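Long-range contacts in putative uncharacterized protein (Bacteroides thetaiotaomicron, PDB 2RB5), which probably acts as a magnesium-dependent phosphatase of the haloacid dehalogenase superfamily: residues Lys3-Asp8 / Met207-Gly212; Phe7-Thr12 / Ile41-Pro46. All coordinates share one frame; numbering follows the deposited sequence.

Interaction 1: residues Lys3-Asp8 / Met207-Gly212. With MG (magnesium ion), chain B; WO6 (trioxido(oxo)tungsten), chain C.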
ATOM      1  N   LYS A   3     -12.211  -9.687 -13.810  1.00  7.96           N
ATOM      2  CA  LYS A   3     -11.602 -10.913 -13.342  1.00  8.18           C
ATOM      3  C   LYS A   3     -10.710 -10.729 -12.112  1.00  7.16           C
ATOM      4  O   LYS A   3     -10.472 -11.719 -11.413  1.00  7.88           O
ATOM      5  CB  LYS A   3     -10.781 -11.582 -14.453  1.00  8.93           C
ATOM      6  CG  LYS A   3     -11.652 -12.109 -15.586  1.00 11.21           C
ATOM      7  CD  LYS A   3     -10.913 -12.929 -16.615  1.00 15.73           C
ATOM      8  CE  LYS A   3     -11.803 -13.838 -17.448  1.00 21.02           C
ATOM      9  NZ  LYS A   3     -11.129 -14.701 -18.469  1.00 24.97           N
ATOM     10  N   ALA A   4     -10.193  -9.556 -11.863  1.00  7.16           N
ATOM     11  CA  ALA A   4      -9.228  -9.314 -10.808  1.00  6.89           C
ATOM     12  C   ALA A   4      -9.608  -8.052 -10.054  1.00  6.67           C
ATOM     13  O   ALA A   4      -9.834  -7.001 -10.668  1.00  7.33           O
ATOM     14  CB  ALA A   4      -7.842  -9.125 -11.361  1.00  7.83           C
ATOM     15  N   LEU A   5      -9.647  -8.177  -8.724  1.00  6.22           N
ATOM     16  CA  LEU A   5      -9.947  -7.091  -7.800  1.00  6.04           C
ATOM     17  C   LEU A   5      -8.680  -6.756  -7.037  1.00  6.08           C
ATOM     18  O   LEU A   5      -8.027  -7.655  -6.501  1.00  7.29           O
ATOM     19  CB  LEU A   5     -11.017  -7.495  -6.799  1.00  6.77           C
ATOM     20  CG  LEU A   5     -12.299  -8.074  -7.389  1.00  6.68           C
ATOM     21  CD1 LEU A   5     -13.250  -8.462  -6.275  1.00  8.39           C
ATOM     22  CD2 LEU A   5     -12.981  -7.129  -8.349  1.00  7.60           C
ATOM     23  N   PHE A   6      -8.342  -5.470  -6.944  1.00  5.83           N
ATOM     24  CA  PHE A   6      -7.163  -5.007  -6.230  1.00  5.66           C
ATOM     25  C   PHE A   6      -7.571  -4.073  -5.116  1.00  5.70           C
ATOM     26  O   PHE A   6      -8.128  -2.990  -5.399  1.00  6.87           O
ATOM     27  CB  PHE A   6      -6.207  -4.249  -7.186  1.00  6.42           C
ATOM     28  CG  PHE A   6      -5.649  -5.181  -8.239  1.00  6.24           C
ATOM     29  CD1 PHE A   6      -6.274  -5.353  -9.467  1.00  6.49           C
ATOM     30  CD2 PHE A   6      -4.510  -5.928  -7.969  1.00  6.20           C
ATOM     31  CE1 PHE A   6      -5.753  -6.250 -10.397  1.00  6.94           C
ATOM     32  CE2 PHE A   6      -3.995  -6.810  -8.891  1.00  6.39           C
ATOM     33  CZ  PHE A   6      -4.621  -6.969 -10.122  1.00  6.97           C
ATOM     34  N   PHE A   7      -7.308  -4.456  -3.888  1.00  5.76           N
ATOM     35  CA  PHE A   7      -7.740  -3.701  -2.724  1.00  6.18           C
ATOM     36  C   PHE A   7      -6.565  -3.133  -1.947  1.00  6.05           C
ATOM     37  O   PHE A   7      -5.734  -3.876  -1.430  1.00  6.37           O
ATOM     38  CB  PHE A   7      -8.509  -4.581  -1.743  1.00  6.32           C
ATOM     39  CG  PHE A   7      -9.817  -5.105  -2.270  1.00  6.38           C
ATOM     40  CD1 PHE A   7      -9.917  -6.389  -2.797  1.00  6.88           C
ATOM     41  CD2 PHE A   7     -10.969  -4.333  -2.227  1.00  6.62           C
ATOM     42  CE1 PHE A   7     -11.117  -6.863  -3.286  1.00  7.22           C
ATOM     43  CE2 PHE A   7     -12.162  -4.814  -2.714  1.00  7.37           C
ATOM     44  CZ  PHE A   7     -12.244  -6.073  -3.250  1.00  7.46           C
ATOM     45  N   ASP A   8      -6.553  -1.799  -1.789  1.00  6.20           N
ATOM     46  CA  ASP A   8      -5.776  -1.196  -0.708  1.00  6.47           C
ATOM     47  C   ASP A   8      -6.288  -1.751   0.638  1.00  6.33           C
ATOM     48  O   ASP A   8      -7.438  -2.183   0.752  1.00  6.80           O
ATOM     49  CB  ASP A   8      -5.940   0.306  -0.804  1.00  7.03           C
ATOM     50  CG  ASP A   8      -5.270   1.065   0.316  1.00  7.65           C
ATOM     51  OD1 ASP A   8      -5.962   1.849   0.992  1.00  7.71           O
ATOM     52  OD2 ASP A   8      -4.040   0.836   0.475  1.00  7.92           O
ATOM     53  N   MET A 207     -10.234  -4.238 -11.642  1.00  6.20           N
ATOM     54  CA  MET A 207     -10.919  -3.267 -10.829  1.00  6.22           C
ATOM     55  C   MET A 207     -10.068  -2.999  -9.591  1.00  5.74           C
ATOM     56  O   MET A 207      -9.626  -3.956  -8.965  1.00  6.81           O
ATOM     57  CB  MET A 207     -12.325  -3.754 -10.441  1.00  6.60           C
ATOM     58  CG  MET A 207     -13.153  -2.782  -9.624  1.00  7.48           C
ATOM     59  SD  MET A 207     -14.802  -3.389  -9.250  1.00  9.10           S
ATOM     60  CE  MET A 207     -15.535  -3.262 -10.881  1.00 10.57           C
ATOM     61  N   SER A 208      -9.879  -1.732  -9.245  1.00  5.91           N
ATOM     62  CA  SER A 208      -9.106  -1.350  -8.056  1.00  6.20           C
ATOM     63  C   SER A 208      -9.965  -0.533  -7.110  1.00  6.43           C
ATOM     64  O   SER A 208     -10.956   0.109  -7.525  1.00  6.89           O
ATOM     65  CB  SER A 208      -7.837  -0.624  -8.460  1.00  6.82           C
ATOM     66  OG  SER A 208      -8.198   0.586  -9.120  1.00  7.26           O
ATOM     67  N   PHE A 209      -9.573  -0.542  -5.852  1.00  6.13           N
ATOM     68  CA  PHE A 209     -10.272   0.109  -4.750  1.00  6.39           C
ATOM     69  C   PHE A 209      -9.265   0.801  -3.847  1.00  6.33           C
ATOM     70  O   PHE A 209      -8.300   0.160  -3.408  1.00  6.65           O
ATOM     71  CB  PHE A 209     -11.041  -0.906  -3.884  1.00  6.47           C
ATOM     72  CG  PHE A 209     -12.057  -1.740  -4.619  1.00  6.30           C
ATOM     73  CD1 PHE A 209     -11.653  -2.827  -5.413  1.00  6.85           C
ATOM     74  CD2 PHE A 209     -13.394  -1.460  -4.510  1.00  7.39           C
ATOM     75  CE1 PHE A 209     -12.597  -3.600  -6.028  1.00  7.85           C
ATOM     76  CE2 PHE A 209     -14.351  -2.288  -5.131  1.00  8.24           C
ATOM     77  CZ  PHE A 209     -13.952  -3.363  -5.905  1.00  8.57           C
ATOM     78  N   GLY A 210      -9.462   2.076  -3.569  1.00  6.55           N
ATOM     79  CA  GLY A 210      -8.530   2.793  -2.720  1.00  6.96           C
ATOM     80  C   GLY A 210      -9.104   4.049  -2.131  1.00  6.98           C
ATOM     81  O   GLY A 210     -10.157   4.545  -2.535  1.00  7.61           O
ATOM     82  N   ASP A 211      -8.356   4.583  -1.163  1.00  7.52           N
ATOM     83  CA  ASP A 211      -8.712   5.778  -0.422  1.00  7.88           C
ATOM     84  C   ASP A 211      -7.620   6.851  -0.420  1.00  8.05           C
ATOM     85  O   ASP A 211      -7.925   7.934   0.087  1.00 10.01           O
ATOM     86  CB  ASP A 211      -9.065   5.498   1.034  1.00  8.53           C
ATOM     87  CG  ASP A 211      -7.842   5.184   1.862  1.00  8.38           C
ATOM     88  OD1 ASP A 211      -7.015   4.372   1.371  1.00  8.32           O
ATOM     89  OD2 ASP A 211      -7.658   5.780   2.950  1.00  9.53           O
ATOM     90  N   GLY A 212      -6.450   6.559  -0.884  1.00  8.60           N
ATOM     91  CA  GLY A 212      -5.279   7.420  -0.598  1.00  9.31           C
ATOM     92  C   GLY A 212      -4.534   7.855  -1.826  1.00  8.76           C
ATOM     93  O   GLY A 212      -4.687   7.358  -2.952  1.00  8.69           O
TER
HETATM   94 MG    MG B 701      -5.332   3.464   2.127  1.00  7.99          MG
HETATM   95  W   WO6 C 801      -2.548   1.124   2.185  1.00 10.28           W
HETATM   96  O1  WO6 C 801      -1.335   1.165   3.539  1.00 11.43           O
HETATM   97  O2  WO6 C 801      -3.654   2.366   2.684  1.00  8.37           O
HETATM   98  O3  WO6 C 801      -2.969  -0.477   2.481  1.00  9.42           O
HETATM   99  O4  WO6 C 801      -1.380   1.488   1.033  1.00  9.18           O
HETATM  100  O   HOH W   1      -4.998   5.094   3.343  1.00  9.61           O
HETATM  101  O   HOH W   2      -4.255   4.230   0.492  1.00  8.66           O
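A4-F7 and M207-G210 run side by side as parallel strands, their axes 4.7 Å apart at closest approach and 15° from parallel. Four backbone bonds hold them in a regular ladder: M207 N to A4 O, F6 N to M207 O, F209 N to F6 O, and D8 N to F209 O. The last is the straightest, at 170°. L5, F7, M207 and F209 share one face of the sheet. There the rings of F7 and F209 form an offset stack with planes at 18°. F7 CE2 lies over one face of the F209 ring, toward its rim, 3.4 Å from F209 CD1. They are register partners, and like first torsions, CG anti to the carbonyl carbon, lay the rings side by side. L5 CD2 reaches the edge of the F209 ring and also touches M207 CB at 4.0 Å. Helix 250-258 packs on this face through I251 and M255. With an alanine at F209, the F7 ring would probably lose its stacking partner and a gap would open beside I251. The strands are central in the Rossmann-like core of the HAD fold, and both carry metal ligands just past their C-terminal ends. D8 OD1 and D211 OD1 each bind the magnesium ion at 2.1 Å. These two oxygens are only 2.8 Å apart, a closeness that the shared cation probably offsets. T12 also donates to D8 OD1. The other oxygen, D8 OD2, lies 2.3 Å from the tungsten of the bound tungstate. On the opposite face, F6 packs against helix 188-199, and S208 OG bonds to M218 O.

Interaction 2: residues Phe7-Thr12 / Ile41-Pro46. With MG (magnesium ion), chain B; WO6 (trioxido(oxo)tungsten), chain C.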
ATOM      1  N   PHE A   7      -7.308  -4.456  -3.888  1.00  5.76           N
ATOM      2  CA  PHE A   7      -7.740  -3.701  -2.724  1.00  6.18           C
ATOM      3  C   PHE A   7      -6.565  -3.133  -1.947  1.00  6.05           C
ATOM      4  O   PHE A   7      -5.734  -3.876  -1.430  1.00  6.37           O
ATOM      5  CB  PHE A   7      -8.509  -4.581  -1.743  1.00  6.32           C
ATOM      6  CG  PHE A   7      -9.817  -5.105  -2.270  1.00  6.38           C
ATOM      7  CD1 PHE A   7      -9.917  -6.389  -2.797  1.00  6.88           C
ATOM      8  CD2 PHE A   7     -10.969  -4.333  -2.227  1.00  6.62           C
ATOM      9  CE1 PHE A   7     -11.117  -6.863  -3.286  1.00  7.22           C
ATOM     10  CE2 PHE A   7     -12.162  -4.814  -2.714  1.00  7.37           C
ATOM     11  CZ  PHE A   7     -12.244  -6.073  -3.250  1.00  7.46           C
ATOM     12  N   ASP A   8      -6.553  -1.799  -1.789  1.00  6.20           N
ATOM     13  CA  ASP A   8      -5.776  -1.196  -0.708  1.00  6.47           C
ATOM     14  C   ASP A   8      -6.288  -1.751   0.638  1.00  6.33           C
ATOM     15  O   ASP A   8      -7.438  -2.183   0.752  1.00  6.80           O
ATOM     16  CB  ASP A   8      -5.940   0.306  -0.804  1.00  7.03           C
ATOM     17  CG  ASP A   8      -5.270   1.065   0.316  1.00  7.65           C
ATOM     18  OD1 ASP A   8      -5.962   1.849   0.992  1.00  7.71           O
ATOM     19  OD2 ASP A   8      -4.040   0.836   0.475  1.00  7.92           O
ATOM     20  N   ILE A   9      -5.417  -1.689   1.652  1.00  6.57           N
ATOM     21  CA  ILE A   9      -5.827  -2.114   2.990  1.00  7.03           C
ATOM     22  C   ILE A   9      -6.372  -0.939   3.794  1.00  7.33           C
ATOM     23  O   ILE A   9      -7.586  -0.861   4.085  1.00  7.95           O
ATOM     24  CB  ILE A   9      -4.709  -2.820   3.788  1.00  7.02           C
ATOM     25  CG1 ILE A   9      -4.155  -4.039   3.037  1.00  7.00           C
ATOM     26  CG2 ILE A   9      -5.246  -3.216   5.141  1.00  8.77           C
ATOM     27  CD1 ILE A   9      -2.902  -4.612   3.681  1.00  7.54           C
ATOM     28  N   ASP A  10      -5.531  -0.020   4.208  1.00  7.77           N
ATOM     29  CA  ASP A  10      -5.909   0.980   5.218  1.00  8.63           C
ATOM     30  C   ASP A  10      -6.818   2.025   4.621  1.00  8.27           C
ATOM     31  O   ASP A  10      -6.519   2.698   3.655  1.00  8.60           O
ATOM     32  CB  ASP A  10      -4.654   1.615   5.774  1.00 10.33           C
ATOM     33  CG  ASP A  10      -3.783   0.566   6.428  1.00 10.53           C
ATOM     34  OD1 ASP A  10      -4.142   0.070   7.502  1.00 13.50           O
ATOM     35  OD2 ASP A  10      -2.733   0.181   5.795  1.00 11.45           O
ATOM     36  N   GLY A  11      -8.026   2.128   5.233  1.00  8.54           N
ATOM     37  CA  GLY A  11      -9.039   3.037   4.732  1.00  8.62           C
ATOM     38  C   GLY A  11      -9.896   2.476   3.606  1.00  7.96           C
ATOM     39  O   GLY A  11     -10.805   3.168   3.141  1.00  9.22           O
ATOM     40  N   THR A  12      -9.607   1.268   3.162  1.00  7.36           N
ATOM     41  CA  THR A  12     -10.282   0.613   2.042  1.00  7.25           C
ATOM     42  C   THR A  12     -10.909  -0.695   2.483  1.00  7.19           C
ATOM     43  O   THR A  12     -12.151  -0.839   2.394  1.00  7.67           O
ATOM     44  CB  THR A  12      -9.295   0.486   0.863  1.00  7.25           C
ATOM     45  OG1 THR A  12      -8.857   1.799   0.487  1.00  7.91           O
ATOM     46  CG2 THR A  12      -9.982  -0.183  -0.312  1.00  7.33           C
ATOM     47  N   ILE A  41      -4.399  -8.043  -2.679  1.00  6.09           N
ATOM     48  CA  ILE A  41      -4.051  -6.909  -1.820  1.00  6.51           C
ATOM     49  C   ILE A  41      -3.060  -6.031  -2.567  1.00  6.23           C
ATOM     50  O   ILE A  41      -2.143  -6.543  -3.215  1.00  7.11           O
ATOM     51  CB  ILE A  41      -3.466  -7.456  -0.503  1.00  7.13           C
ATOM     52  CG1 ILE A  41      -4.505  -8.319   0.223  1.00  7.43           C
ATOM     53  CG2 ILE A  41      -2.876  -6.353   0.340  1.00  8.53           C
ATOM     54  CD1 ILE A  41      -5.769  -7.593   0.615  1.00  9.70           C
ATOM     55  N   ALA A  42      -3.228  -4.706  -2.458  1.00  6.61           N
ATOM     56  CA  ALA A  42      -2.318  -3.741  -3.054  1.00  6.38           C
ATOM     57  C   ALA A  42      -2.048  -2.674  -2.027  1.00  6.45           C
ATOM     58  O   ALA A  42      -2.870  -1.742  -1.873  1.00  7.10           O
ATOM     59  CB  ALA A  42      -2.888  -3.214  -4.359  1.00  7.51           C
ATOM     60  N   THR A  43      -0.925  -2.775  -1.329  1.00  6.69           N
ATOM     61  CA  THR A  43      -0.666  -1.974  -0.153  1.00  7.00           C
ATOM     62  C   THR A  43       0.739  -1.385  -0.150  1.00  6.67           C
ATOM     63  O   THR A  43       1.686  -1.939  -0.701  1.00  6.85           O
ATOM     64  CB  THR A  43      -0.881  -2.862   1.121  1.00  7.17           C
ATOM     65  OG1 THR A  43      -0.718  -2.069   2.303  1.00  7.68           O
ATOM     66  CG2 THR A  43       0.078  -4.014   1.230  1.00  7.36           C
ATOM     67  N   GLY A  44       0.860  -0.210   0.490  1.00  7.46           N
ATOM     68  CA  GLY A  44       2.120   0.345   0.829  1.00  7.77           C
ATOM     69  C   GLY A  44       2.810  -0.378   1.971  1.00  7.62           C
ATOM     70  O   GLY A  44       4.016  -0.213   2.147  1.00  9.06           O
ATOM     71  N   ARG A  45       2.095  -1.130   2.777  1.00  7.48           N
ATOM     72  CA  ARG A  45       2.714  -1.858   3.851  1.00  8.09           C
ATOM     73  C   ARG A  45       3.662  -2.927   3.295  1.00  7.83           C
ATOM     74  O   ARG A  45       3.293  -3.629   2.350  1.00  8.38           O
ATOM     75  CB  ARG A  45       1.679  -2.562   4.732  1.00  8.70           C
ATOM     76  CG  ARG A  45       0.794  -1.618   5.530  1.00  8.90           C
ATOM     77  CD  ARG A  45      -0.189  -2.402   6.386  1.00  9.81           C
ATOM     78  NE  ARG A  45      -1.044  -1.561   7.192  1.00  9.85           N
ATOM     79  CZ  ARG A  45      -1.102  -1.556   8.509  1.00 10.35           C
ATOM     80  NH1 ARG A  45      -0.338  -2.315   9.252  1.00 12.50           N
ATOM     81  NH2 ARG A  45      -1.977  -0.755   9.103  1.00 11.78           N
ATOM     82  N   PRO A  46       4.796  -3.143   3.931  1.00  8.41           N
ATOM     83  CA  PRO A  46       5.527  -4.385   3.735  1.00  9.09           C
ATOM     84  C   PRO A  46       4.823  -5.542   4.414  1.00  8.48           C
ATOM     85  O   PRO A  46       4.097  -5.354   5.391  1.00  9.08           O
ATOM     86  CB  PRO A  46       6.898  -4.133   4.367  1.00 11.44           C
ATOM     87  CG  PRO A  46       6.683  -3.040   5.281  1.00 14.22           C
ATOM     88  CD  PRO A  46       5.524  -2.205   4.817  1.00 10.13           C
TER
HETATM   89 MG    MG B 701      -5.332   3.464   2.127  1.00  7.99          MG
HETATM   90  W   WO6 C 801      -2.548   1.124   2.185  1.00 10.28           W
HETATM   91  O1  WO6 C 801      -1.335   1.165   3.539  1.00 11.43           O
HETATM   92  O2  WO6 C 801      -3.654   2.366   2.684  1.00  8.37           O
HETATM   93  O3  WO6 C 801      -2.969  -0.477   2.481  1.00  9.42           O
HETATM   94  O4  WO6 C 801      -1.380   1.488   1.033  1.00  9.18           O
HETATM   95  O   HOH W   2      -4.255   4.230   0.492  1.00  8.66           O
HETATM   96  O   HOH W   1      -4.998   5.094   3.343  1.00  9.61           O
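Backbone pairing joins F7 and D8 to I41 and A42, where strands 4-7 and 38-42 end side by side. A42 N donates to F7 O at 2.8 Å. D8 CA makes a CA-H...O contact of 3.2 Å with A42 O. The apolar part centres on I9; its CD1 touches I41 CG2 at 3.8 Å and also rests on T43. I9 CG1 is anti to the carbonyl carbon (chi1 -57°) and CD1 extends onward, which carries the methyl to both residues. The segments hold two loops of the HAD active site: D8, D10 and T12 fit the DxDx(T/V) signature, and T43 follows the second strand, as the motif II threonine does in this family. Both loops bind the tungstate. Its tungsten is five-coordinate, with D8 OD2 in line with WO6 O1, consistent with a mimic of a phosphoryl-transfer transition state. WO6 O3 takes three hydrogen bonds, from I9 N, D10 N and T43 OG1, the last 2.8 Å long. G44 N donates almost straight to WO6 O4, at 170°. T43 OG1 also accepts from R45 N, an ST turn that fixes the hydroxyl. The magnesium is bound by D10 through its backbone O, which leaves the carboxylate for a salt bridge. R45 grips that carboxylate side-on, with NE to D10 OD2 at 2.8 Å and NH2 to D10 OD1. The NE bond is nearly linear, lies in the guanidinium plane and uses the syn lone pair; NH2 meets OD1 30° out of the carboxylate plane. R45 NH1 bonds to I49 O.

How the interactions relate
Both contacts start at strand 4-7 or its C-terminal end. The chain leaves the strand through D8-T12, passes helix 23-34, and returns on strand 38-42. There interaction 2 closes the shorter loop, with 28 residues between its segments. The chain then runs through the remaining strands of one half of the main sheet, the smaller sheets and helix 188-199. Strand 206-210 brings it back for interaction 1, which closes a loop with 198 residues between its segments. The shorter loop nests in the longer one, and the two share F7 and D8 at their start. Strand 4-7 thus sits between 38-42 and 206-210. D10 O and D211 OD1 meet on the same magnesium.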